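Local coordinates for DNA mismatch repair protein MutS (Thermus aquaticus, PDB 1EWQ) that recognises mismatched DNA, probably performing the recognition step of mismatch repair, and has a weak ATPase activity, at residues L166-R174 with Y244-E254; L618-G627 with E652-D662. All blocks are in the same frame, centred on the assembly; numbering follows the deposited sequence.

Contact 1 (L166-R174 with Y244-E254); sequences LYDELFRHR and YDPGAFMRLPE. With EDO (1,2-ethanediol), chain G.
A bend at chi2 (-50°) swings the carboxylate of Glu169 out from helix 163-173 toward Tyr244 and Pro246, and a bend at chi3 of Arg172 (33°) turns its guanidinium into the same space. OE1 of Glu169 accepts the hydroxyl OH of Tyr244 at 2.7 Å, on the anti side and at the edge of the phenol ring, whereas OE2 of Glu169 takes NH1 of Arg172 in a 2.6 Å salt bridge lying in the guanidinium plane. The same plane holds a second bond, from NH2 of Arg172 to the backbone O of Met250 (3.0 Å). A water joins Arg172 NH1 to the carbonyl of Pro246, so arginine suits the place: the edge of one flat group serves a carboxylate, a carbonyl and a water, which together fix its rotation. An ethanediol, probably from the crystallisation liquor, lies over one guanidinium face and donates through O2 to the O of Leu252 at 2.7 Å.

One residue earlier in the helix, Asp168 OD1 receives N of Glu254 at 2.8 Å, almost straight (172°) but from above the carboxylate plane. This short acid satisfies the first amide of helix 254-259, just after Pro253 at the N-cap, and the helix start would probably favour its negative charge. The extended Glu254 lays its carboxylate over one face of Phe171, while its oxygens form salt bridges with Arg197 and Arg258; Arg174 CD lies over the opposite ring face. In this buried junction helix 163-173, packed on the mixed sheet of MutS domain II, bridges by side chains to the irregular connection into helix 254-259.

Contact 2 (L618-G627 with E652-D662); sequences LFDGIYTRIG and EATENSLVLLD
The ring of Tyr623 is the main bump of this contact, fitting a hollow made by Glu652, Ala653 and Ser657. The chain of Glu652 lies over one ring face, with CG of Glu652 3.6 Å from the centroid of Tyr623, and Ser657 at the ring edge. Gly621 has no side chain, which leaves room beside the Tyr623 hydroxyl; waters tie that hydroxyl to Asp620 and Glu652. Asp620, its CG held between the backbone N and the carbonyl carbon (chi1 69°), brings OD1 to OG of Ser657 at 2.7 Å, on the syn lone pair. Ser657 OG accepts in turn from the N of Thr654, fastening the turn into its strand.

The other face of the sheet is mostly apolar. Leu658 sets CB over one face of the Phe619 ring, 3.7 Å from CD2 of Phe619, and lies side by side with Ile622. CD1 of Leu660 rests in the notch formed by CG2 of Thr624 (3.8 Å) and CD1 of Ile626 (4.1 Å). Beta-branched side chains and leucines suit these positions, forming an apolar surface on which helix 589-603 packs through Phe619, Leu660 and Ile626. The parallel backbones, 10° apart, are joined by bonds nearly straight at the start, such as Leu658 N to Gly621 O at 3.1 Å, but bent toward Asp662. At the far end Asp662 OD1 accepts N of Gly627 at 3.3 Å, and its side chain also touches Ser590 of the predicted ATP site. A hydrophobic strand ending in aspartate beside the P-loop is consistent with the Walker B strand of a P-loop NTPase, here beside an edge strand.

Both contacts are buried, and they meet directly: the backbone N and O of Arg251, in contact 1, probably bond to Asp620 O and Ile622 N of contact 2, at the start of strand 621-625 on the edge of that sheet. Their chemistry differs with place. Contact 1 joins a helix to an irregular segment, so charged side chains, a water and side-chain bonds to backbone groups do the work of regular pairing. Contact 2 joins neighbouring parallel strands, where backbone bonds give the register and apolar side chains pack by shape between polar bonds at the two ends. Contact 1 lies away from the annotated sites, whereas one end of contact 2 reaches the predicted ATP site.

Contact 1 (L166-R174 with Y244-E254)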
loop_
_atom_site.group_PDB
_atom_site.type_symbol
_atom_site.label_atom_id
_atom_site.label_comp_id
_atom_site.label_asym_id
_atom_site.label_seq_id
_atom_site.Cartn_x
_atom_site.Cartn_y
_atom_site.Cartn_z
ATOM N N LEU C 166 3.945 -11.027 28.213
ATOM C CA LEU C 166 2.887 -10.074 27.910
ATOM C C LEU C 166 2.852 -9.891 26.400
ATOM O O LEU C 166 1.827 -10.124 25.766
ATOM C CB LEU C 166 3.151 -8.720 28.569
ATOM C CG LEU C 166 2.284 -7.589 27.994
ATOM C CD1 LEU C 166 0.810 -7.823 28.363
ATOM C CD2 LEU C 166 2.781 -6.248 28.517
ATOM N N TYR C 167 3.980 -9.475 25.834
ATOM C CA TYR C 167 4.057 -9.263 24.399
ATOM C C TYR C 167 3.586 -10.472 23.601
ATOM O O TYR C 167 2.843 -10.310 22.634
ATOM C CB TYR C 167 5.477 -8.869 23.981
ATOM C CG TYR C 167 5.872 -7.463 24.414
ATOM C CD1 TYR C 167 4.944 -6.608 25.020
ATOM C CD2 TYR C 167 7.168 -6.992 24.221
ATOM C CE1 TYR C 167 5.302 -5.314 25.432
ATOM C CE2 TYR C 167 7.537 -5.707 24.624
ATOM C CZ TYR C 167 6.599 -4.875 25.229
ATOM O OH TYR C 167 6.975 -3.617 25.647
ATOM N N ASP C 168 3.990 -11.677 24.000
ATOM C CA ASP C 168 3.548 -12.864 23.273
ATOM C C ASP C 168 2.043 -13.059 23.355
ATOM O O ASP C 168 1.412 -13.430 22.371
ATOM C CB ASP C 168 4.231 -14.132 23.788
ATOM C CG ASP C 168 5.642 -14.284 23.275
ATOM O OD1 ASP C 168 5.941 -13.776 22.177
ATOM O OD2 ASP C 168 6.447 -14.934 23.966
ATOM N N GLU C 169 1.468 -12.823 24.532
ATOM C CA GLU C 169 0.030 -12.984 24.699
ATOM C C GLU C 169 -0.690 -11.988 23.820
ATOM O O GLU C 169 -1.720 -12.296 23.232
ATOM C CB GLU C 169 -0.402 -12.755 26.152
ATOM C CG GLU C 169 -0.617 -14.014 26.952
ATOM C CD GLU C 169 -1.514 -15.030 26.258
ATOM O OE1 GLU C 169 -2.723 -14.790 26.092
ATOM O OE2 GLU C 169 -0.989 -16.082 25.874
ATOM N N LEU C 170 -0.137 -10.786 23.742
ATOM C CA LEU C 170 -0.727 -9.724 22.939
ATOM C C LEU C 170 -0.659 -10.099 21.457
ATOM O O LEU C 170 -1.656 -10.012 20.741
ATOM C CB LEU C 170 0.014 -8.400 23.201
ATOM C CG LEU C 170 -0.525 -7.058 22.667
ATOM C CD1 LEU C 170 -0.593 -7.102 21.162
ATOM C CD2 LEU C 170 -1.890 -6.773 23.243
ATOM N N PHE C 171 0.508 -10.545 21.004
ATOM C CA PHE C 171 0.668 -10.906 19.600
ATOM C C PHE C 171 -0.263 -12.019 19.108
ATOM O O PHE C 171 -0.853 -11.901 18.036
ATOM C CB PHE C 171 2.099 -11.323 19.308
ATOM C CG PHE C 171 2.348 -11.578 17.865
ATOM C CD1 PHE C 171 2.660 -10.528 17.012
ATOM C CD2 PHE C 171 2.216 -12.857 17.340
ATOM C CE1 PHE C 171 2.833 -10.746 15.657
ATOM C CE2 PHE C 171 2.388 -13.084 15.975
ATOM C CZ PHE C 171 2.696 -12.031 15.136
ATOM N N ARG C 172 -0.390 -13.102 19.867
ATOM C CA ARG C 172 -1.262 -14.185 19.428
ATOM C C ARG C 172 -2.715 -13.720 19.244
ATOM O O ARG C 172 -3.487 -14.377 18.559
ATOM C CB ARG C 172 -1.194 -15.390 20.395
ATOM C CG ARG C 172 -1.022 -15.030 21.861
ATOM C CD ARG C 172 -1.336 -16.161 22.866
ATOM N NE ARG C 172 -1.036 -17.524 22.415
ATOM C CZ ARG C 172 -0.734 -18.529 23.242
ATOM N NH1 ARG C 172 -0.678 -18.309 24.554
ATOM N NH2 ARG C 172 -0.514 -19.757 22.775
ATOM N N HIS C 173 -3.088 -12.591 19.842
ATOM C CA HIS C 173 -4.455 -12.090 19.698
ATOM C C HIS C 173 -4.597 -11.063 18.591
ATOM O O HIS C 173 -5.708 -10.767 18.165
ATOM C CB HIS C 173 -4.954 -11.479 21.006
ATOM C CG HIS C 173 -5.207 -12.487 22.084
ATOM N ND1 HIS C 173 -6.410 -13.147 22.221
ATOM C CD2 HIS C 173 -4.399 -12.976 23.051
ATOM C CE1 HIS C 173 -6.329 -13.998 23.227
ATOM N NE2 HIS C 173 -5.118 -13.914 23.747
ATOM N N ARG C 174 -3.474 -10.528 18.123
ATOM C CA ARG C 174 -3.478 -9.527 17.072
ATOM C C ARG C 174 -4.603 -8.508 17.269
ATOM O O ARG C 174 -5.520 -8.398 16.446
ATOM C CB ARG C 174 -3.592 -10.212 15.699
ATOM C CG ARG C 174 -2.319 -10.988 15.276
ATOM C CD ARG C 174 -1.092 -10.055 15.108
ATOM N NE ARG C 174 -0.834 -9.289 16.324
ATOM C CZ ARG C 174 -0.050 -8.215 16.410
ATOM N NH1 ARG C 174 0.595 -7.746 15.341
ATOM N NH2 ARG C 174 0.066 -7.585 17.571
ATOM N N TYR C 244 -8.262 -16.009 32.507
ATOM C CA TYR C 244 -7.658 -17.279 32.115
ATOM C C TYR C 244 -6.179 -17.431 32.458
ATOM O O TYR C 244 -5.554 -16.521 33.010
ATOM C CB TYR C 244 -7.881 -17.515 30.611
ATOM C CG TYR C 244 -7.132 -16.568 29.697
ATOM C CD1 TYR C 244 -5.903 -16.931 29.151
ATOM C CD2 TYR C 244 -7.647 -15.301 29.384
ATOM C CE1 TYR C 244 -5.199 -16.066 28.317
ATOM C CE2 TYR C 244 -6.947 -14.422 28.550
ATOM C CZ TYR C 244 -5.727 -14.822 28.024
ATOM O OH TYR C 244 -5.027 -13.992 27.194
ATOM N N ASP C 245 -5.637 -18.600 32.136
ATOM C CA ASP C 245 -4.240 -18.900 32.395
ATOM C C ASP C 245 -3.560 -19.428 31.137
ATOM O O ASP C 245 -3.823 -20.546 30.706
ATOM C CB ASP C 245 -4.126 -19.937 33.510
ATOM C CG ASP C 245 -2.689 -20.303 33.822
ATOM O OD1 ASP C 245 -1.754 -19.686 33.250
ATOM O OD2 ASP C 245 -2.498 -21.216 34.650
ATOM N N PRO C 246 -2.669 -18.622 30.533
ATOM C CA PRO C 246 -1.964 -19.045 29.318
ATOM C C PRO C 246 -1.081 -20.258 29.582
ATOM O O PRO C 246 -0.785 -21.034 28.675
ATOM C CB PRO C 246 -1.171 -17.799 28.928
ATOM C CG PRO C 246 -0.922 -17.128 30.256
ATOM C CD PRO C 246 -2.260 -17.267 30.936
ATOM N N GLY C 247 -0.692 -20.429 30.839
ATOM C CA GLY C 247 0.142 -21.560 31.202
ATOM C C GLY C 247 -0.605 -22.876 31.078
ATOM O O GLY C 247 -0.001 -23.944 31.106
ATOM N N ALA C 248 -1.923 -22.805 30.940
ATOM C CA ALA C 248 -2.737 -24.005 30.824
ATOM C C ALA C 248 -2.863 -24.485 29.378
ATOM O O ALA C 248 -3.525 -25.478 29.106
ATOM C CB ALA C 248 -4.125 -23.754 31.420
ATOM N N PHE C 249 -2.231 -23.769 28.455
ATOM C CA PHE C 249 -2.279 -24.136 27.048
ATOM C C PHE C 249 -0.873 -24.209 26.468
ATOM O O PHE C 249 0.107 -23.888 27.135
ATOM C CB PHE C 249 -3.090 -23.106 26.251
ATOM C CG PHE C 249 -4.468 -22.872 26.788
ATOM C CD1 PHE C 249 -4.712 -21.831 27.686
ATOM C CD2 PHE C 249 -5.523 -23.696 26.407
ATOM C CE1 PHE C 249 -5.993 -21.615 28.196
ATOM C CE2 PHE C 249 -6.801 -23.489 26.909
ATOM C CZ PHE C 249 -7.039 -22.445 27.808
HETATM N N MSE C 250 -0.774 -24.639 25.220
HETATM C CA MSE C 250 0.528 -24.705 24.576
HETATM C C MSE C 250 1.038 -23.290 24.332
HETATM O O MSE C 250 0.309 -22.429 23.834
HETATM C CB MSE C 250 0.444 -25.426 23.237
HETATM C CG MSE C 250 1.782 -25.477 22.515
HETATM SE SE MSE C 250 1.617 -25.921 20.648
HETATM C CE MSE C 250 1.486 -27.810 20.790
ATOM N N ARG C 251 2.294 -23.059 24.680
ATOM C CA ARG C 251 2.919 -21.761 24.475
ATOM C C ARG C 251 3.303 -21.604 22.996
ATOM O O ARG C 251 3.929 -22.496 22.412
ATOM C CB ARG C 251 4.184 -21.651 25.328
ATOM C CG ARG C 251 3.973 -21.786 26.832
ATOM C CD ARG C 251 3.368 -20.518 27.389
ATOM N NE ARG C 251 3.333 -20.507 28.847
ATOM C CZ ARG C 251 3.121 -19.414 29.580
ATOM N NH1 ARG C 251 2.925 -18.234 28.997
ATOM N NH2 ARG C 251 3.110 -19.508 30.901
ATOM N N LEU C 252 2.931 -20.468 22.406
ATOM C CA LEU C 252 3.260 -20.156 21.014
ATOM C C LEU C 252 3.815 -18.729 20.909
ATOM O O LEU C 252 3.100 -17.795 20.548
ATOM C CB LEU C 252 2.026 -20.288 20.118
ATOM C CG LEU C 252 1.458 -21.694 19.903
ATOM C CD1 LEU C 252 0.169 -21.589 19.096
ATOM C CD2 LEU C 252 2.469 -22.566 19.187
ATOM N N PRO C 253 5.100 -18.548 21.243
ATOM C CA PRO C 253 5.728 -17.224 21.176
ATOM C C PRO C 253 5.511 -16.576 19.812
ATOM O O PRO C 253 5.243 -17.262 18.825
ATOM C CB PRO C 253 7.205 -17.530 21.427
ATOM C CG PRO C 253 7.152 -18.698 22.344
ATOM C CD PRO C 253 6.052 -19.558 21.735
ATOM N N GLU C 254 5.629 -15.253 19.763
ATOM C CA GLU C 254 5.477 -14.530 18.509
ATOM C C GLU C 254 6.468 -15.045 17.461
ATOM O O GLU C 254 6.115 -15.234 16.298
ATOM C CB GLU C 254 5.710 -13.030 18.720
ATOM C CG GLU C 254 5.557 -12.211 17.434
ATOM C CD GLU C 254 5.796 -10.721 17.651
ATOM O OE1 GLU C 254 5.410 -10.201 18.728
ATOM O OE2 GLU C 254 6.352 -10.074 16.732
HETATM C C1 EDO G . 2.972 -18.207 24.593
HETATM O O1 EDO G . 4.153 -17.810 25.329
HETATM C C2 EDO G . 2.195 -16.995 24.160
HETATM O O2 EDO G . 1.848 -17.130 22.795
HETATM O O HOH W 1 -0.315 -20.217 26.165
#

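Contact 2 (L618-G627 with E652-D662)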
loop_
_atom_site.group_PDB
_atom_site.type_symbol
_atom_site.label_atom_id
_atom_site.label_comp_id
_atom_site.label_asym_id
_atom_site.label_seq_id
_atom_site.Cartn_x
_atom_site.Cartn_y
_atom_site.Cartn_z
ATOM N N LEU C 618 2.311 -34.634 24.164
ATOM C CA LEU C 618 1.624 -33.368 24.342
ATOM C C LEU C 618 2.665 -32.329 24.749
ATOM O O LEU C 618 3.093 -32.283 25.903
ATOM C CB LEU C 618 0.541 -33.511 25.400
ATOM C CG LEU C 618 -0.576 -34.458 24.970
ATOM C CD1 LEU C 618 -1.434 -34.881 26.159
ATOM C CD2 LEU C 618 -1.399 -33.759 23.904
ATOM N N PHE C 619 3.100 -31.521 23.785
ATOM C CA PHE C 619 4.103 -30.495 24.048
ATOM C C PHE C 619 3.501 -29.319 24.823
ATOM O O PHE C 619 2.336 -28.977 24.638
ATOM C CB PHE C 619 4.707 -29.988 22.727
ATOM C CG PHE C 619 5.370 -31.065 21.908
ATOM C CD1 PHE C 619 4.732 -31.607 20.798
ATOM C CD2 PHE C 619 6.633 -31.535 22.241
ATOM C CE1 PHE C 619 5.352 -32.602 20.031
ATOM C CE2 PHE C 619 7.253 -32.528 21.478
ATOM C CZ PHE C 619 6.611 -33.058 20.374
ATOM N N ASP C 620 4.303 -28.706 25.693
ATOM C CA ASP C 620 3.826 -27.568 26.472
ATOM C C ASP C 620 4.083 -26.266 25.715
ATOM O O ASP C 620 3.578 -25.206 26.082
ATOM C CB ASP C 620 4.485 -27.549 27.859
ATOM C CG ASP C 620 5.964 -27.239 27.813
ATOM O OD1 ASP C 620 6.568 -27.258 26.719
ATOM O OD2 ASP C 620 6.534 -26.981 28.894
ATOM N N GLY C 621 4.845 -26.368 24.629
ATOM C CA GLY C 621 5.158 -25.202 23.819
ATOM C C GLY C 621 6.094 -25.519 22.669
ATOM O O GLY C 621 6.836 -26.503 22.707
ATOM N N ILE C 622 6.041 -24.705 21.625
ATOM C CA ILE C 622 6.923 -24.891 20.478
ATOM C C ILE C 622 7.792 -23.647 20.392
ATOM O O ILE C 622 7.275 -22.533 20.286
ATOM C CB ILE C 622 6.135 -25.044 19.181
ATOM C CG1 ILE C 622 5.279 -26.313 19.240
ATOM C CG2 ILE C 622 7.092 -25.079 18.002
ATOM C CD1 ILE C 622 4.271 -26.427 18.109
ATOM N N TYR C 623 9.107 -23.840 20.453
ATOM C CA TYR C 623 10.051 -22.726 20.407
ATOM C C TYR C 623 10.994 -22.823 19.220
ATOM O O TYR C 623 11.767 -23.771 19.102
ATOM C CB TYR C 623 10.863 -22.670 21.706
ATOM C CG TYR C 623 9.998 -22.640 22.944
ATOM C CD1 TYR C 623 9.823 -23.782 23.733
ATOM C CD2 TYR C 623 9.322 -21.475 23.310
ATOM C CE1 TYR C 623 8.990 -23.767 24.866
ATOM C CE2 TYR C 623 8.485 -21.449 24.433
ATOM C CZ TYR C 623 8.323 -22.595 25.206
ATOM O OH TYR C 623 7.482 -22.552 26.302
ATOM N N THR C 624 10.937 -21.820 18.349
ATOM C CA THR C 624 11.765 -21.794 17.158
ATOM C C THR C 624 12.833 -20.705 17.159
ATOM O O THR C 624 12.706 -19.670 17.822
ATOM C CB THR C 624 10.897 -21.589 15.891
ATOM O OG1 THR C 624 10.280 -20.294 15.934
ATOM C CG2 THR C 624 9.810 -22.655 15.802
ATOM N N ARG C 625 13.881 -20.972 16.389
ATOM C CA ARG C 625 15.002 -20.067 16.171
ATOM C C ARG C 625 15.360 -20.420 14.718
ATOM O O ARG C 625 16.347 -21.106 14.454
ATOM C CB ARG C 625 16.160 -20.393 17.127
ATOM C CG ARG C 625 17.207 -19.276 17.308
ATOM C CD ARG C 625 17.824 -18.802 15.995
ATOM N NE ARG C 625 16.941 -17.893 15.262
ATOM C CZ ARG C 625 17.020 -17.663 13.950
ATOM N NH1 ARG C 625 17.936 -18.276 13.211
ATOM N NH2 ARG C 625 16.185 -16.807 13.375
ATOM N N ILE C 626 14.518 -19.964 13.788
ATOM C CA ILE C 626 14.668 -20.257 12.356
ATOM C C ILE C 626 14.697 -19.027 11.461
ATOM O O ILE C 626 13.942 -18.079 11.670
ATOM C CB ILE C 626 13.499 -21.154 11.856
ATOM C CG1 ILE C 626 13.430 -22.447 12.665
ATOM C CG2 ILE C 626 13.686 -21.488 10.382
ATOM C CD1 ILE C 626 12.123 -23.222 12.464
ATOM N N GLY C 627 15.553 -19.070 10.441
ATOM C CA GLY C 627 15.674 -17.970 9.494
ATOM C C GLY C 627 16.100 -16.643 10.098
ATOM O O GLY C 627 16.924 -16.599 11.005
ATOM N N GLU C 652 12.688 -20.629 28.773
ATOM C CA GLU C 652 11.296 -21.060 28.778
ATOM C C GLU C 652 11.126 -22.543 28.458
ATOM O O GLU C 652 10.153 -23.151 28.889
ATOM C CB GLU C 652 10.470 -20.200 27.808
ATOM C CG GLU C 652 10.809 -20.339 26.317
ATOM C CD GLU C 652 10.258 -19.181 25.461
ATOM O OE1 GLU C 652 9.406 -18.402 25.957
ATOM O OE2 GLU C 652 10.676 -19.055 24.286
ATOM N N ALA C 653 12.083 -23.125 27.735
ATOM C CA ALA C 653 12.024 -24.538 27.341
ATOM C C ALA C 653 12.026 -25.538 28.491
ATOM O O ALA C 653 12.814 -25.436 29.431
ATOM C CB ALA C 653 13.164 -24.860 26.400
ATOM N N THR C 654 11.168 -26.543 28.364
ATOM C CA THR C 654 11.006 -27.579 29.368
ATOM C C THR C 654 11.239 -28.969 28.754
ATOM O O THR C 654 11.480 -29.079 27.553
ATOM C CB THR C 654 9.579 -27.458 29.947
ATOM O OG1 THR C 654 9.659 -27.206 31.348
ATOM C CG2 THR C 654 8.747 -28.692 29.665
ATOM N N GLU C 655 11.188 -30.022 29.572
ATOM C CA GLU C 655 11.377 -31.386 29.072
ATOM C C GLU C 655 10.228 -31.785 28.150
ATOM O O GLU C 655 10.295 -32.804 27.462
ATOM C CB GLU C 655 11.437 -32.386 30.227
ATOM C CG GLU C 655 10.234 -32.292 31.172
ATOM C CD GLU C 655 10.206 -33.389 32.219
ATOM O OE1 GLU C 655 9.521 -33.198 33.245
ATOM O OE2 GLU C 655 10.853 -34.440 32.011
ATOM N N ASN C 656 9.165 -30.989 28.150
ATOM C CA ASN C 656 8.015 -31.273 27.305
ATOM C C ASN C 656 7.927 -30.282 26.155
ATOM O O ASN C 656 6.891 -30.154 25.502
ATOM C CB ASN C 656 6.734 -31.232 28.142
ATOM C CG ASN C 656 6.744 -32.275 29.241
ATOM O OD1 ASN C 656 7.102 -33.432 29.004
ATOM N ND2 ASN C 656 6.357 -31.879 30.447
ATOM N N SER C 657 9.024 -29.582 25.902
ATOM C CA SER C 657 9.023 -28.606 24.827
ATOM C C SER C 657 9.583 -29.138 23.531
ATOM O O SER C 657 10.398 -30.060 23.522
ATOM C CB SER C 657 9.801 -27.357 25.234
ATOM O OG SER C 657 9.197 -26.753 26.360
ATOM N N LEU C 658 9.105 -28.563 22.434
ATOM C CA LEU C 658 9.582 -28.909 21.099
ATOM C C LEU C 658 10.399 -27.693 20.738
ATOM O O LEU C 658 9.852 -26.595 20.640
ATOM C CB LEU C 658 8.429 -29.068 20.100
ATOM C CG LEU C 658 8.856 -29.233 18.622
ATOM C CD1 LEU C 658 9.594 -30.552 18.433
ATOM C CD2 LEU C 658 7.634 -29.183 17.691
ATOM N N VAL C 659 11.702 -27.880 20.576
ATOM C CA VAL C 659 12.607 -26.793 20.227
ATOM C C VAL C 659 13.146 -27.015 18.813
ATOM O O VAL C 659 13.602 -28.115 18.489
ATOM C CB VAL C 659 13.792 -26.736 21.223
ATOM C CG1 VAL C 659 14.753 -25.644 20.823
ATOM C CG2 VAL C 659 13.265 -26.517 22.668
ATOM N N LEU C 660 13.099 -25.977 17.980
ATOM C CA LEU C 660 13.576 -26.067 16.600
ATOM C C LEU C 660 14.701 -25.072 16.354
ATOM O O LEU C 660 14.458 -23.872 16.288
ATOM C CB LEU C 660 12.430 -25.789 15.616
ATOM C CG LEU C 660 11.156 -26.652 15.673
ATOM C CD1 LEU C 660 10.221 -26.242 14.517
ATOM C CD2 LEU C 660 11.501 -28.116 15.557
ATOM N N LEU C 661 15.932 -25.564 16.231
ATOM C CA LEU C 661 17.072 -24.683 16.000
ATOM C C LEU C 661 17.599 -24.842 14.586
ATOM O O LEU C 661 17.807 -25.951 14.097
ATOM C CB LEU C 661 18.185 -24.950 17.012
ATOM C CG LEU C 661 17.810 -24.887 18.500
ATOM C CD1 LEU C 661 19.082 -25.042 19.336
ATOM C CD2 LEU C 661 17.100 -23.573 18.823
ATOM N N ASP C 662 17.819 -23.702 13.945
ATOM C CA ASP C 662 18.280 -23.636 12.565
ATOM C C ASP C 662 19.630 -22.925 12.496
ATOM O O ASP C 662 19.696 -21.698 12.496
ATOM C CB ASP C 662 17.215 -22.884 11.752
ATOM C CG ASP C 662 17.574 -22.721 10.284
ATOM O OD1 ASP C 662 17.563 -21.558 9.799
ATOM O OD2 ASP C 662 17.840 -23.741 9.616
HETATM O O HOH W 2 7.446 -24.309 28.219
HETATM O O HOH W 3 7.164 -19.723 26.746
HETATM O O HOH W 4 20.320 -19.235 14.194
#